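Fe(2+) transporter FeoB (Escherichia coli, PDB 3I8S) probably couples GTP binding by its cytosolic domain, the part present here, to the uptake of ferrous iron across the bacterial inner membrane. Local coordinates at residues Q44-V52 with A158-Y166; L106-P114 with K199-Q207. All coordinates share one frame; numbering follows the deposited sequence.

Interaction 1 (Q44-V52 with A158-Y166); sequences QFSTTDHQV and ALKLAIDRY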
ATOM      1  N   GLN A  44     -16.285  -8.180  10.980  1.00 23.52           N
ATOM      2  CA  GLN A  44     -16.734  -9.140   9.991  1.00 24.13           C
ATOM      3  C   GLN A  44     -17.772  -8.537   9.092  1.00 23.17           C
ATOM      4  O   GLN A  44     -18.556  -7.690   9.510  1.00 23.73           O
ATOM      5  CB  GLN A  44     -17.337 -10.388  10.653  1.00 25.22           C
ATOM      6  CG  GLN A  44     -16.440 -11.044  11.653  1.00 30.30           C
ATOM      7  CD  GLN A  44     -15.871 -12.339  11.171  1.00 38.00           C
ATOM      8  OE1 GLN A  44     -16.612 -13.305  10.941  1.00 39.47           O
ATOM      9  NE2 GLN A  44     -14.545 -12.405  11.071  1.00 43.10           N
ATOM     10  N   PHE A  45     -17.822  -9.033   7.861  1.00 23.18           N
ATOM     11  CA  PHE A  45     -18.918  -8.719   6.945  1.00 23.22           C
ATOM     12  C   PHE A  45     -18.906  -9.736   5.837  1.00 22.82           C
ATOM     13  O   PHE A  45     -17.960 -10.546   5.699  1.00 23.75           O
ATOM     14  CB  PHE A  45     -18.847  -7.292   6.359  1.00 24.39           C
ATOM     15  CG  PHE A  45     -17.756  -7.070   5.366  1.00 23.88           C
ATOM     16  CD1 PHE A  45     -16.515  -6.615   5.786  1.00 24.55           C
ATOM     17  CD2 PHE A  45     -17.985  -7.219   4.000  1.00 24.96           C
ATOM     18  CE1 PHE A  45     -15.501  -6.387   4.875  1.00 26.42           C
ATOM     19  CE2 PHE A  45     -16.999  -6.986   3.081  1.00 25.88           C
ATOM     20  CZ  PHE A  45     -15.732  -6.572   3.519  1.00 27.58           C
ATOM     21  N   SER A  46     -19.969  -9.697   5.057  1.00 22.39           N
ATOM     22  CA  SER A  46     -20.128 -10.673   3.989  0.50 22.21           C
ATOM     23  C   SER A  46     -20.383  -9.968   2.673  1.00 22.47           C
ATOM     24  O   SER A  46     -20.891  -8.828   2.625  1.00 22.13           O
ATOM     25  CB  SER A  46     -21.209 -11.699   4.302  0.50 23.10           C
ATOM     26  OG  SER A  46     -22.494 -11.119   4.438  0.50 22.19           O
ATOM     27  N   THR A  47     -19.955 -10.633   1.619  1.00 22.40           N
ATOM     28  CA  THR A  47     -20.227 -10.250   0.257  1.00 22.53           C
ATOM     29  C   THR A  47     -21.160 -11.320  -0.346  1.00 22.37           C
ATOM     30  O   THR A  47     -21.557 -12.278   0.341  1.00 21.06           O
ATOM     31  CB  THR A  47     -18.943 -10.166  -0.531  1.00 23.46           C
ATOM     32  OG1 THR A  47     -18.339 -11.463  -0.618  1.00 22.93           O
ATOM     33  CG2 THR A  47     -17.932  -9.137   0.072  1.00 21.95           C
ATOM     34  N   THR A  48     -21.438 -11.262  -1.645  1.00 22.14           N
ATOM     35  CA  THR A  48     -22.215 -12.319  -2.257  1.00 21.73           C
ATOM     36  C   THR A  48     -21.553 -13.689  -2.032  1.00 21.85           C
ATOM     37  O   THR A  48     -22.240 -14.652  -1.697  1.00 20.50           O
ATOM     38  CB  THR A  48     -22.432 -12.067  -3.767  1.00 22.90           C
ATOM     39  OG1 THR A  48     -23.131 -10.818  -3.931  1.00 22.99           O
ATOM     40  CG2 THR A  48     -23.161 -13.190  -4.413  1.00 21.14           C
ATOM     41  N   ASP A  49     -20.239 -13.753  -2.197  1.00 19.96           N
ATOM     42  CA  ASP A  49     -19.551 -15.035  -2.204  1.00 21.33           C
ATOM     43  C   ASP A  49     -18.764 -15.333  -0.882  1.00 20.35           C
ATOM     44  O   ASP A  49     -18.470 -16.508  -0.613  1.00 19.42           O
ATOM     45  CB  ASP A  49     -18.559 -15.090  -3.352  1.00 21.25           C
ATOM     46  CG  ASP A  49     -19.210 -15.128  -4.701  1.00 23.24           C
ATOM     47  OD1 ASP A  49     -20.372 -15.515  -4.813  1.00 28.17           O
ATOM     48  OD2 ASP A  49     -18.512 -14.830  -5.690  1.00 27.44           O
ATOM     49  N   HIS A  50     -18.394 -14.308  -0.132  1.00 20.67           N
ATOM     50  CA  HIS A  50     -17.325 -14.457   0.869  1.00 20.74           C
ATOM     51  C   HIS A  50     -17.761 -13.978   2.234  1.00 21.94           C
ATOM     52  O   HIS A  50     -18.512 -12.990   2.352  1.00 22.01           O
ATOM     53  CB  HIS A  50     -16.063 -13.651   0.484  1.00 22.68           C
ATOM     54  CG  HIS A  50     -15.336 -14.189  -0.709  1.00 23.30           C
ATOM     55  ND1 HIS A  50     -15.540 -13.702  -1.980  1.00 26.13           N
ATOM     56  CD2 HIS A  50     -14.384 -15.149  -0.822  1.00 24.92           C
ATOM     57  CE1 HIS A  50     -14.794 -14.387  -2.838  1.00 27.77           C
ATOM     58  NE2 HIS A  50     -14.065 -15.253  -2.156  1.00 25.86           N
ATOM     59  N   GLN A  51     -17.283 -14.696   3.251  1.00 20.68           N
ATOM     60  CA  GLN A  51     -17.271 -14.253   4.629  1.00 22.18           C
ATOM     61  C   GLN A  51     -15.919 -13.636   4.881  1.00 21.75           C
ATOM     62  O   GLN A  51     -14.882 -14.284   4.691  1.00 22.43           O
ATOM     63  CB  GLN A  51     -17.505 -15.457   5.561  1.00 23.03           C
ATOM     64  CG  GLN A  51     -18.878 -16.007   5.430  1.00 28.56           C
ATOM     65  CD  GLN A  51     -19.906 -14.921   5.596  1.00 35.31           C
ATOM     66  OE1 GLN A  51     -19.762 -14.027   6.454  1.00 40.76           O
ATOM     67  NE2 GLN A  51     -20.924 -14.948   4.749  1.00 42.04           N
ATOM     68  N   VAL A  52     -15.914 -12.359   5.268  1.00 21.40           N
ATOM     69  CA  VAL A  52     -14.698 -11.567   5.403  1.00 21.84           C
ATOM     70  C   VAL A  52     -14.383 -11.159   6.856  1.00 22.13           C
ATOM     71  O   VAL A  52     -15.273 -10.809   7.638  1.00 22.52           O
ATOM     72  CB  VAL A  52     -14.784 -10.254   4.552  1.00 20.65           C
ATOM     73  CG1 VAL A  52     -13.532  -9.328   4.797  1.00 23.59           C
ATOM     74  CG2 VAL A  52     -14.993 -10.578   3.047  1.00 22.64           C
ATOM     75  N   ALA A 158     -20.332  -1.593  -4.827  1.00 23.42           N
ATOM     76  CA  ALA A 158     -19.261  -1.758  -5.830  1.00 22.78           C
ATOM     77  C   ALA A 158     -17.969  -2.330  -5.224  1.00 22.54           C
ATOM     78  O   ALA A 158     -17.260  -3.138  -5.859  1.00 21.74           O
ATOM     79  CB  ALA A 158     -18.990  -0.458  -6.545  1.00 22.19           C
ATOM     80  N   LEU A 159     -17.642  -1.923  -3.995  1.00 22.49           N
ATOM     81  CA  LEU A 159     -16.489  -2.457  -3.312  1.00 22.89           C
ATOM     82  C   LEU A 159     -16.657  -3.967  -3.049  1.00 22.90           C
ATOM     83  O   LEU A 159     -15.709  -4.748  -3.243  1.00 20.33           O
ATOM     84  CB  LEU A 159     -16.270  -1.716  -1.978  1.00 22.06           C
ATOM     85  CG  LEU A 159     -15.039  -2.081  -1.132  1.00 22.39           C
ATOM     86  CD1 LEU A 159     -13.763  -1.904  -1.991  1.00 24.16           C
ATOM     87  CD2 LEU A 159     -15.046  -1.222   0.198  1.00 23.41           C
ATOM     88  N   LYS A 160     -17.855  -4.370  -2.596  1.00 22.67           N
ATOM     89  CA  LYS A 160     -18.109  -5.786  -2.334  1.00 22.59           C
ATOM     90  C   LYS A 160     -18.034  -6.613  -3.620  1.00 22.35           C
ATOM     91  O   LYS A 160     -17.525  -7.709  -3.593  1.00 23.13           O
ATOM     92  CB  LYS A 160     -19.423  -5.990  -1.575  1.00 23.36           C
ATOM     93  CG  LYS A 160     -19.384  -5.499  -0.131  1.00 23.84           C
ATOM     94  CD  LYS A 160     -20.598  -5.892   0.608  1.00 25.66           C
ATOM     95  CE  LYS A 160     -20.588  -5.479   2.041  1.00 24.93           C
ATOM     96  NZ  LYS A 160     -21.777  -6.111   2.764  1.00 26.28           N
ATOM     97  N   LEU A 161     -18.540  -6.096  -4.731  1.00 22.80           N
ATOM     98  CA  LEU A 161     -18.382  -6.713  -6.065  1.00 22.90           C
ATOM     99  C   LEU A 161     -16.892  -6.947  -6.362  1.00 21.58           C
ATOM    100  O   LEU A 161     -16.504  -8.026  -6.773  1.00 22.57           O
ATOM    101  CB  LEU A 161     -18.950  -5.802  -7.153  1.00 22.37           C
ATOM    102  CG  LEU A 161     -18.882  -6.233  -8.631  1.00 24.36           C
ATOM    103  CD1 LEU A 161     -19.356  -7.663  -8.824  1.00 27.19           C
ATOM    104  CD2 LEU A 161     -19.743  -5.314  -9.569  1.00 25.02           C
ATOM    105  N   ALA A 162     -16.109  -5.881  -6.202  1.00 21.93           N
ATOM    106  CA  ALA A 162     -14.674  -5.922  -6.400  1.00 22.72           C
ATOM    107  C   ALA A 162     -13.989  -6.992  -5.537  1.00 22.32           C
ATOM    108  O   ALA A 162     -13.103  -7.704  -6.028  1.00 24.12           O
ATOM    109  CB  ALA A 162     -14.060  -4.503  -6.200  1.00 22.61           C
ATOM    110  N   ILE A 163     -14.390  -7.115  -4.292  1.00 23.54           N
ATOM    111  CA  ILE A 163     -13.850  -8.164  -3.404  1.00 24.59           C
ATOM    112  C   ILE A 163     -14.136  -9.555  -4.000  1.00 24.45           C
ATOM    113  O   ILE A 163     -13.241 -10.421  -4.139  1.00 24.93           O
ATOM    114  CB  ILE A 163     -14.413  -8.020  -1.955  1.00 23.82           C
ATOM    115  CG1 ILE A 163     -13.873  -6.757  -1.233  1.00 23.43           C
ATOM    116  CG2 ILE A 163     -14.133  -9.322  -1.165  1.00 23.98           C
ATOM    117  CD1 ILE A 163     -14.629  -6.382   0.108  1.00 25.04           C
ATOM    118  N   ASP A 164     -15.374  -9.771  -4.438  1.00 24.20           N
ATOM    119  CA  ASP A 164     -15.747 -11.067  -5.042  1.00 25.05           C
ATOM    120  C   ASP A 164     -15.022 -11.394  -6.372  1.00 25.49           C
ATOM    121  O   ASP A 164     -15.075 -12.513  -6.902  1.00 27.91           O
ATOM    122  CB  ASP A 164     -17.259 -11.193  -5.196  1.00 24.10           C
ATOM    123  CG  ASP A 164     -17.964 -11.462  -3.881  1.00 24.13           C
ATOM    124  OD1 ASP A 164     -19.183 -11.345  -3.842  1.00 26.35           O
ATOM    125  OD2 ASP A 164     -17.297 -11.822  -2.890  1.00 29.68           O
ATOM    126  N   ARG A 165     -14.401 -10.387  -6.936  1.00 25.52           N
ATOM    127  CA  ARG A 165     -13.613 -10.524  -8.121  1.00 26.67           C
ATOM    128  C   ARG A 165     -12.101 -10.318  -7.923  1.00 26.04           C
ATOM    129  O   ARG A 165     -11.374 -10.190  -8.918  1.00 29.33           O
ATOM    130  CB  ARG A 165     -14.115  -9.489  -9.099  1.00 26.23           C
ATOM    131  CG  ARG A 165     -15.485  -9.772  -9.559  1.00 26.40           C
ATOM    132  CD  ARG A 165     -15.902  -8.730 -10.579  1.00 28.05           C
ATOM    133  NE  ARG A 165     -17.140  -9.157 -11.177  1.00 32.03           N
ATOM    134  CZ  ARG A 165     -17.913  -8.395 -11.936  1.00 29.78           C
ATOM    135  NH1 ARG A 165     -17.570  -7.136 -12.199  1.00 32.70           N
ATOM    136  NH2 ARG A 165     -19.021  -8.895 -12.393  1.00 25.18           N
ATOM    137  N   TYR A 166     -11.613 -10.352  -6.703  1.00 27.97           N
ATOM    138  CA  TYR A 166     -10.239  -9.872  -6.518  0.50 27.83           C
ATOM    139  C   TYR A 166      -9.244 -10.855  -7.161  1.00 27.40           C
ATOM    140  O   TYR A 166      -9.488 -12.025  -7.306  1.00 26.86           O
ATOM    141  CB  TYR A 166      -9.900  -9.579  -5.073  0.50 27.70           C
ATOM    142  CG  TYR A 166      -9.297 -10.736  -4.368  0.50 27.20           C
ATOM    143  CD1 TYR A 166     -10.100 -11.704  -3.789  0.50 26.49           C
ATOM    144  CD2 TYR A 166      -7.911 -10.897  -4.310  0.50 27.80           C
ATOM    145  CE1 TYR A 166      -9.544 -12.795  -3.146  0.50 27.33           C
ATOM    146  CE2 TYR A 166      -7.343 -11.971  -3.644  0.50 27.68           C
ATOM    147  CZ  TYR A 166      -8.170 -12.926  -3.074  0.50 28.01           C
ATOM    148  OH  TYR A 166      -7.626 -14.016  -2.423  0.50 26.81           O
TER
HETATM  149  O   HOH W   1     -15.899 -14.802  -5.839  1.00 24.16           O

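Interaction 2 (L106-P114 with K199-Q207); sequences LQLLELGIP and KQRRWLGLQ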
ATOM      1  N   LEU A 106       1.644   3.007  -3.839  1.00 21.41           N
ATOM      2  CA  LEU A 106       2.762   2.493  -4.634  1.00 23.08           C
ATOM      3  C   LEU A 106       3.579   1.499  -3.845  1.00 22.83           C
ATOM      4  O   LEU A 106       4.041   0.533  -4.396  1.00 22.92           O
ATOM      5  CB  LEU A 106       3.628   3.575  -5.227  1.00 23.72           C
ATOM      6  CG  LEU A 106       3.254   3.911  -6.690  1.00 28.46           C
ATOM      7  CD1 LEU A 106       1.804   4.236  -6.853  1.00 29.53           C
ATOM      8  CD2 LEU A 106       4.177   5.051  -7.246  1.00 26.14           C
ATOM      9  N   GLN A 107       3.776   1.735  -2.543  1.00 23.35           N
ATOM     10  CA  GLN A 107       4.510   0.773  -1.719  0.50 22.82           C
ATOM     11  C   GLN A 107       3.797  -0.569  -1.681  1.00 22.30           C
ATOM     12  O   GLN A 107       4.442  -1.607  -1.799  1.00 23.17           O
ATOM     13  CB  GLN A 107       4.734   1.298  -0.293  0.50 23.00           C
ATOM     14  CG  GLN A 107       5.566   2.575  -0.228  0.50 22.10           C
ATOM     15  CD  GLN A 107       6.759   2.489   0.748  0.50 23.76           C
ATOM     16  OE1 GLN A 107       6.618   2.715   1.962  0.50 21.52           O
ATOM     17  NE2 GLN A 107       7.931   2.157   0.212  0.50 21.07           N
ATOM     18  N   LEU A 108       2.481  -0.556  -1.502  1.00 22.23           N
ATOM     19  CA  LEU A 108       1.668  -1.780  -1.460  1.00 22.83           C
ATOM     20  C   LEU A 108       1.770  -2.527  -2.774  1.00 22.81           C
ATOM     21  O   LEU A 108       1.971  -3.729  -2.781  1.00 21.66           O
ATOM     22  CB  LEU A 108       0.195  -1.505  -1.191  1.00 23.46           C
ATOM     23  CG  LEU A 108      -0.090  -0.752   0.083  1.00 26.27           C
ATOM     24  CD1 LEU A 108      -1.541  -0.450   0.076  1.00 25.17           C
ATOM     25  CD2 LEU A 108       0.350  -1.611   1.254  1.00 25.65           C
ATOM     26  N   LEU A 109       1.688  -1.793  -3.877  1.00 23.31           N
ATOM     27  CA  LEU A 109       1.728  -2.401  -5.215  1.00 23.62           C
ATOM     28  C   LEU A 109       3.112  -3.006  -5.514  1.00 24.26           C
ATOM     29  O   LEU A 109       3.221  -4.066  -6.136  1.00 24.91           O
ATOM     30  CB  LEU A 109       1.343  -1.317  -6.249  1.00 24.32           C
ATOM     31  CG  LEU A 109      -0.115  -0.851  -6.164  1.00 22.09           C
ATOM     32  CD1 LEU A 109      -0.365   0.352  -7.102  1.00 21.54           C
ATOM     33  CD2 LEU A 109      -1.045  -1.996  -6.458  1.00 23.52           C
ATOM     34  N   GLU A 110       4.160  -2.336  -5.069  1.00 24.94           N
ATOM     35  CA  GLU A 110       5.518  -2.847  -5.230  1.00 26.57           C
ATOM     36  C   GLU A 110       5.777  -4.146  -4.446  1.00 27.50           C
ATOM     37  O   GLU A 110       6.585  -4.984  -4.873  1.00 25.16           O
ATOM     38  CB  GLU A 110       6.547  -1.808  -4.841  1.00 26.98           C
ATOM     39  CG  GLU A 110       6.664  -0.678  -5.782  1.00 28.78           C
ATOM     40  CD  GLU A 110       7.964   0.051  -5.602  1.00 30.16           C
ATOM     41  OE1 GLU A 110       8.210   0.628  -4.507  1.00 38.16           O
ATOM     42  OE2 GLU A 110       8.756   0.005  -6.538  1.00 37.49           O
ATOM     43  N   LEU A 111       5.087  -4.311  -3.316  1.00 27.24           N
ATOM     44  CA  LEU A 111       5.144  -5.571  -2.549  1.00 28.42           C
ATOM     45  C   LEU A 111       4.367  -6.675  -3.247  1.00 28.90           C
ATOM     46  O   LEU A 111       4.560  -7.886  -2.986  1.00 29.88           O
ATOM     47  CB  LEU A 111       4.584  -5.350  -1.127  1.00 28.35           C
ATOM     48  CG  LEU A 111       5.596  -4.694  -0.208  1.00 29.13           C
ATOM     49  CD1 LEU A 111       4.880  -4.149   1.043  1.00 32.37           C
ATOM     50  CD2 LEU A 111       6.681  -5.721   0.127  1.00 28.37           C
ATOM     51  N   GLY A 112       3.480  -6.272  -4.146  1.00 28.83           N
ATOM     52  CA  GLY A 112       2.756  -7.226  -4.950  1.00 29.19           C
ATOM     53  C   GLY A 112       1.553  -7.831  -4.257  1.00 29.87           C
ATOM     54  O   GLY A 112       1.020  -8.841  -4.728  1.00 30.00           O
ATOM     55  N   ILE A 113       1.115  -7.249  -3.138  1.00 29.51           N
ATOM     56  CA  ILE A 113      -0.032  -7.832  -2.420  1.00 29.78           C
ATOM     57  C   ILE A 113      -1.313  -7.435  -3.185  1.00 28.20           C
ATOM     58  O   ILE A 113      -1.401  -6.274  -3.597  1.00 26.88           O
ATOM     59  CB  ILE A 113      -0.235  -7.277  -0.964  1.00 30.76           C
ATOM     60  CG1 ILE A 113       1.078  -7.038  -0.204  1.00 33.79           C
ATOM     61  CG2 ILE A 113      -1.223  -8.183  -0.226  1.00 30.78           C
ATOM     62  CD1 ILE A 113       1.887  -8.219   0.013  1.00 34.01           C
ATOM     63  N   PRO A 114      -2.264  -8.382  -3.425  1.00 28.17           N
ATOM     64  CA  PRO A 114      -3.493  -8.012  -4.136  1.00 27.84           C
ATOM     65  C   PRO A 114      -4.185  -6.850  -3.417  1.00 27.17           C
ATOM     66  O   PRO A 114      -4.338  -6.892  -2.209  1.00 25.38           O
ATOM     67  CB  PRO A 114      -4.336  -9.264  -4.051  1.00 27.86           C
ATOM     68  CG  PRO A 114      -3.328 -10.333  -4.035  1.00 28.87           C
ATOM     69  CD  PRO A 114      -2.265  -9.832  -3.153  1.00 29.54           C
ATOM     70  N   LYS A 199       9.239 -10.851  -4.936  1.00 27.85           N
ATOM     71  CA  LYS A 199       8.855  -9.437  -5.036  1.00 28.81           C
ATOM     72  C   LYS A 199       9.183  -8.755  -3.702  1.00 27.82           C
ATOM     73  O   LYS A 199       9.667  -7.614  -3.684  1.00 28.04           O
ATOM     74  CB  LYS A 199       7.359  -9.276  -5.295  1.00 29.39           C
ATOM     75  CG  LYS A 199       6.895  -9.403  -6.724  1.00 33.26           C
ATOM     76  CD  LYS A 199       5.779  -8.370  -7.071  1.00 34.44           C
ATOM     77  CE  LYS A 199       6.350  -7.005  -7.520  1.00 37.80           C
ATOM     78  NZ  LYS A 199       5.310  -5.969  -7.875  1.00 40.86           N
ATOM     79  N   GLN A 200       8.871  -9.444  -2.599  1.00 26.44           N
ATOM     80  CA  GLN A 200       9.005  -8.832  -1.279  1.00 25.97           C
ATOM     81  C   GLN A 200      10.463  -8.736  -0.888  1.00 24.48           C
ATOM     82  O   GLN A 200      10.882  -7.776  -0.267  1.00 22.57           O
ATOM     83  CB  GLN A 200       8.174  -9.564  -0.250  1.00 25.58           C
ATOM     84  CG  GLN A 200       6.699  -9.399  -0.523  1.00 26.79           C
ATOM     85  CD  GLN A 200       5.812 -10.080   0.492  1.00 28.67           C
ATOM     86  OE1 GLN A 200       6.291 -10.590   1.507  1.00 31.21           O
ATOM     87  NE2 GLN A 200       4.519 -10.082   0.229  1.00 31.85           N
ATOM     88  N   ARG A 201      11.240  -9.725  -1.293  1.00 24.45           N
ATOM     89  CA  ARG A 201      12.683  -9.680  -1.093  1.00 23.86           C
ATOM     90  C   ARG A 201      13.289  -8.495  -1.854  1.00 21.96           C
ATOM     91  O   ARG A 201      14.110  -7.757  -1.332  1.00 20.78           O
ATOM     92  CB  ARG A 201      13.310 -11.012  -1.503  1.00 23.25           C
ATOM     93  CG  ARG A 201      13.178 -12.089  -0.369  1.00 24.79           C
ATOM     94  CD  ARG A 201      13.932 -13.358  -0.663  1.00 26.59           C
ATOM     95  NE  ARG A 201      13.274 -14.195  -1.649  1.00 28.36           N
ATOM     96  CZ  ARG A 201      13.771 -14.492  -2.853  1.00 31.29           C
ATOM     97  NH1 ARG A 201      14.953 -14.062  -3.232  1.00 30.59           N
ATOM     98  NH2 ARG A 201      13.079 -15.269  -3.673  1.00 31.47           N
ATOM     99  N   ARG A 202      12.856  -8.281  -3.073  1.00 20.67           N
ATOM    100  CA  ARG A 202      13.356  -7.168  -3.844  1.00 22.72           C
ATOM    101  C   ARG A 202      12.962  -5.790  -3.260  1.00 22.00           C
ATOM    102  O   ARG A 202      13.742  -4.843  -3.266  1.00 21.87           O
ATOM    103  CB  ARG A 202      12.906  -7.305  -5.286  1.00 22.74           C
ATOM    104  CG  ARG A 202      13.606  -8.473  -5.954  1.00 24.50           C
ATOM    105  CD  ARG A 202      13.158  -8.611  -7.399  1.00 26.60           C
ATOM    106  NE  ARG A 202      14.020  -9.541  -8.131  1.00 28.35           N
ATOM    107  CZ  ARG A 202      13.752  -9.997  -9.354  1.00 30.37           C
ATOM    108  NH1 ARG A 202      12.627  -9.665  -9.964  1.00 31.73           N
ATOM    109  NH2 ARG A 202      14.599 -10.811  -9.967  1.00 31.48           N
ATOM    110  N   TRP A 203      11.741  -5.704  -2.781  1.00 22.23           N
ATOM    111  CA  TRP A 203      11.241  -4.492  -2.112  1.00 21.76           C
ATOM    112  C   TRP A 203      12.077  -4.246  -0.854  1.00 21.09           C
ATOM    113  O   TRP A 203      12.491  -3.129  -0.598  1.00 20.86           O
ATOM    114  CB  TRP A 203       9.791  -4.692  -1.740  1.00 22.75           C
ATOM    115  CG  TRP A 203       9.160  -3.493  -1.136  1.00 22.75           C
ATOM    116  CD1 TRP A 203       8.623  -2.413  -1.800  1.00 25.87           C
ATOM    117  CD2 TRP A 203       8.993  -3.222   0.264  1.00 23.12           C
ATOM    118  NE1 TRP A 203       8.132  -1.493  -0.892  1.00 26.37           N
ATOM    119  CE2 TRP A 203       8.335  -1.964   0.373  1.00 23.84           C
ATOM    120  CE3 TRP A 203       9.348  -3.900   1.441  1.00 22.37           C
ATOM    121  CZ2 TRP A 203       8.017  -1.396   1.616  1.00 25.56           C
ATOM    122  CZ3 TRP A 203       9.033  -3.328   2.658  1.00 23.78           C
ATOM    123  CH2 TRP A 203       8.367  -2.095   2.732  1.00 23.69           C
ATOM    124  N   LEU A 204      12.271  -5.284  -0.066  1.00 20.38           N
ATOM    125  CA  LEU A 204      13.118  -5.185   1.120  1.00 20.47           C
ATOM    126  C   LEU A 204      14.536  -4.692   0.777  1.00 20.65           C
ATOM    127  O   LEU A 204      15.093  -3.872   1.503  1.00 20.52           O
ATOM    128  CB  LEU A 204      13.158  -6.501   1.869  1.00 20.55           C
ATOM    129  CG  LEU A 204      11.917  -6.903   2.651  1.00 19.00           C
ATOM    130  CD1 LEU A 204      12.062  -8.362   3.092  1.00 20.27           C
ATOM    131  CD2 LEU A 204      11.583  -5.972   3.845  1.00 18.97           C
ATOM    132  N   GLY A 205      15.119  -5.232  -0.292  1.00 19.77           N
ATOM    133  CA  GLY A 205      16.422  -4.777  -0.765  1.00 21.80           C
ATOM    134  C   GLY A 205      16.477  -3.282  -0.983  1.00 21.55           C
ATOM    135  O   GLY A 205      17.425  -2.602  -0.529  1.00 22.01           O
ATOM    136  N   LEU A 206      15.470  -2.765  -1.693  1.00 21.79           N
ATOM    137  CA  LEU A 206      15.396  -1.327  -2.002  1.00 22.88           C
ATOM    138  C   LEU A 206      15.168  -0.507  -0.727  1.00 22.99           C
ATOM    139  O   LEU A 206      15.778   0.538  -0.541  1.00 23.86           O
ATOM    140  CB  LEU A 206      14.284  -1.058  -3.014  1.00 23.58           C
ATOM    141  CG  LEU A 206      14.616  -1.073  -4.500  1.00 28.10           C
ATOM    142  CD1 LEU A 206      13.435  -0.515  -5.284  1.00 34.00           C
ATOM    143  CD2 LEU A 206      15.903  -0.275  -4.815  1.00 28.94           C
ATOM    144  N   GLN A 207      14.332  -1.015   0.195  1.00 21.82           N
ATOM    145  CA  GLN A 207      14.119  -0.327   1.454  1.00 21.89           C
ATOM    146  C   GLN A 207      15.415  -0.222   2.240  1.00 22.18           C
ATOM    147  O   GLN A 207      15.696   0.820   2.854  1.00 23.02           O
ATOM    148  CB  GLN A 207      13.036  -1.020   2.285  1.00 22.46           C
ATOM    149  CG  GLN A 207      11.689  -0.950   1.630  1.00 23.19           C
ATOM    150  CD  GLN A 207      11.178   0.455   1.627  1.00 27.05           C
ATOM    151  OE1 GLN A 207      10.943   1.038   0.589  1.00 25.31           O
ATOM    152  NE2 GLN A 207      11.008   1.019   2.835  1.00 29.55           N
TER
HETATM  153  O   HOH W   2       9.218  -5.706  -5.458  1.00 28.75           O
HETATM  154  O   HOH W   3       4.177 -10.598  -2.536  1.00 46.87           O

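Interaction 1 (Q44-V52 with A158-Y166)
D164 of helix 154-164 reaches across to T47, D49 and H50 in the hairpin loop that links antiparallel strands 39-46 and 51-56 of the G-domain sheet. Its CB lies 3.9 Å from D49 OD2. The carboxylate of D49 is stacked against that of D164, the planes 26° apart. Water 1 donates both to D49 OD2 and to D164 O, so it links the D49 side chain to the backbone of D164 beside this pair of like charges. CG of D164 then splits the work between its two oxygens. D164 OD1 is met by D49 N at 3.1 Å, from above the carboxylate plane. D164 OD2 takes two bonds: T47 OG1 donates on the syn side of the carboxylate at 2.5 Å, and H50 ND1 on the anti side at 2.7 Å, both somewhat out of its plane. The H50 bond is nearly straight (169°) and lies in the imidazole plane, which fixes the ring's rotation. T47 OG1 sits between the backbone N and carbonyl carbon (chi1 64°), where it also accepts from H50 N in an ST motif. Below this polar layer, I163 CD1 touches the edge of the F45 ring at CZ, 3.6 Å away. I163 also packs on L4 and I6 of strand 4-10. K160 runs extended past F45, and its NZ donates to S46 O at 2.9 Å, almost in line with the carbonyl bond.

Interaction 2 (L106-P114 with K199-Q207)
L111 and W203 make the main apolar contact. L111 CG sits over the five-membered ring of W203, 3.8 Å from its centroid and 11° off the normal, a CH-pi contact. L111 CD2 presses on the same face, 3.4 Å from W203 CD2. The indole gets there because its CG is anti to the backbone N (chi1 -176°), and Q207 CG backs its opposite face. E110 CB meets W203 CD1 at 3.7 Å. The E110 carboxylate stands at 89° to the indole plane, and its OE2 is bonded to Y177 OH. With W203 replaced by an alanine, a gap would probably open between L111 and the CG of Q207, freeing the L111 side chain to turn. The contact joins two domains: helix 98-111 belongs to the G domain, and helix 198-210 to the FeoB cytosolic helical domain. The first helix ends in a Schellman motif at G112, whose positive phi suits glycine. K199 CD passes 3.9 Å from G112 CA.

Direct polar contacts are few. In one of two conformers of Q107, its NE2 donates to Q207 OE1 at 3.2 Å, from above the carbonyl plane, a tentative bond. In the same conformer Q107 OE1 is taken by L63 N. Q207 OE1 also accepts from R248 NH2. K199 NZ makes a weak bond to L109 O. Two waters complete the bridging. Water 2 donates to E110 O and K199 O. Water 3 donates to L111 O at 2.8 Å and accepts a weak bond from Q200 NE2.

From the N terminus, the chain first passes residues 44-52, at the hairpin between strands 39-46 and 51-56. It then reaches 106-114, where helix 98-111 ends. Next comes 158-166, on helix 154-164, which closes the loop of interaction 1 after 105 intervening residues. Only then does 199-207 close interaction 2, so the two loops cross. Interaction 1 stays within the G domain and ties the hairpin to its last helix. Interaction 2 ties the G domain to the helical domain. Their centres lie 25 Å apart, yet in one of two conformers of Y166 the contacts touch, its CD2 packing against P114 CB at 3.9 Å.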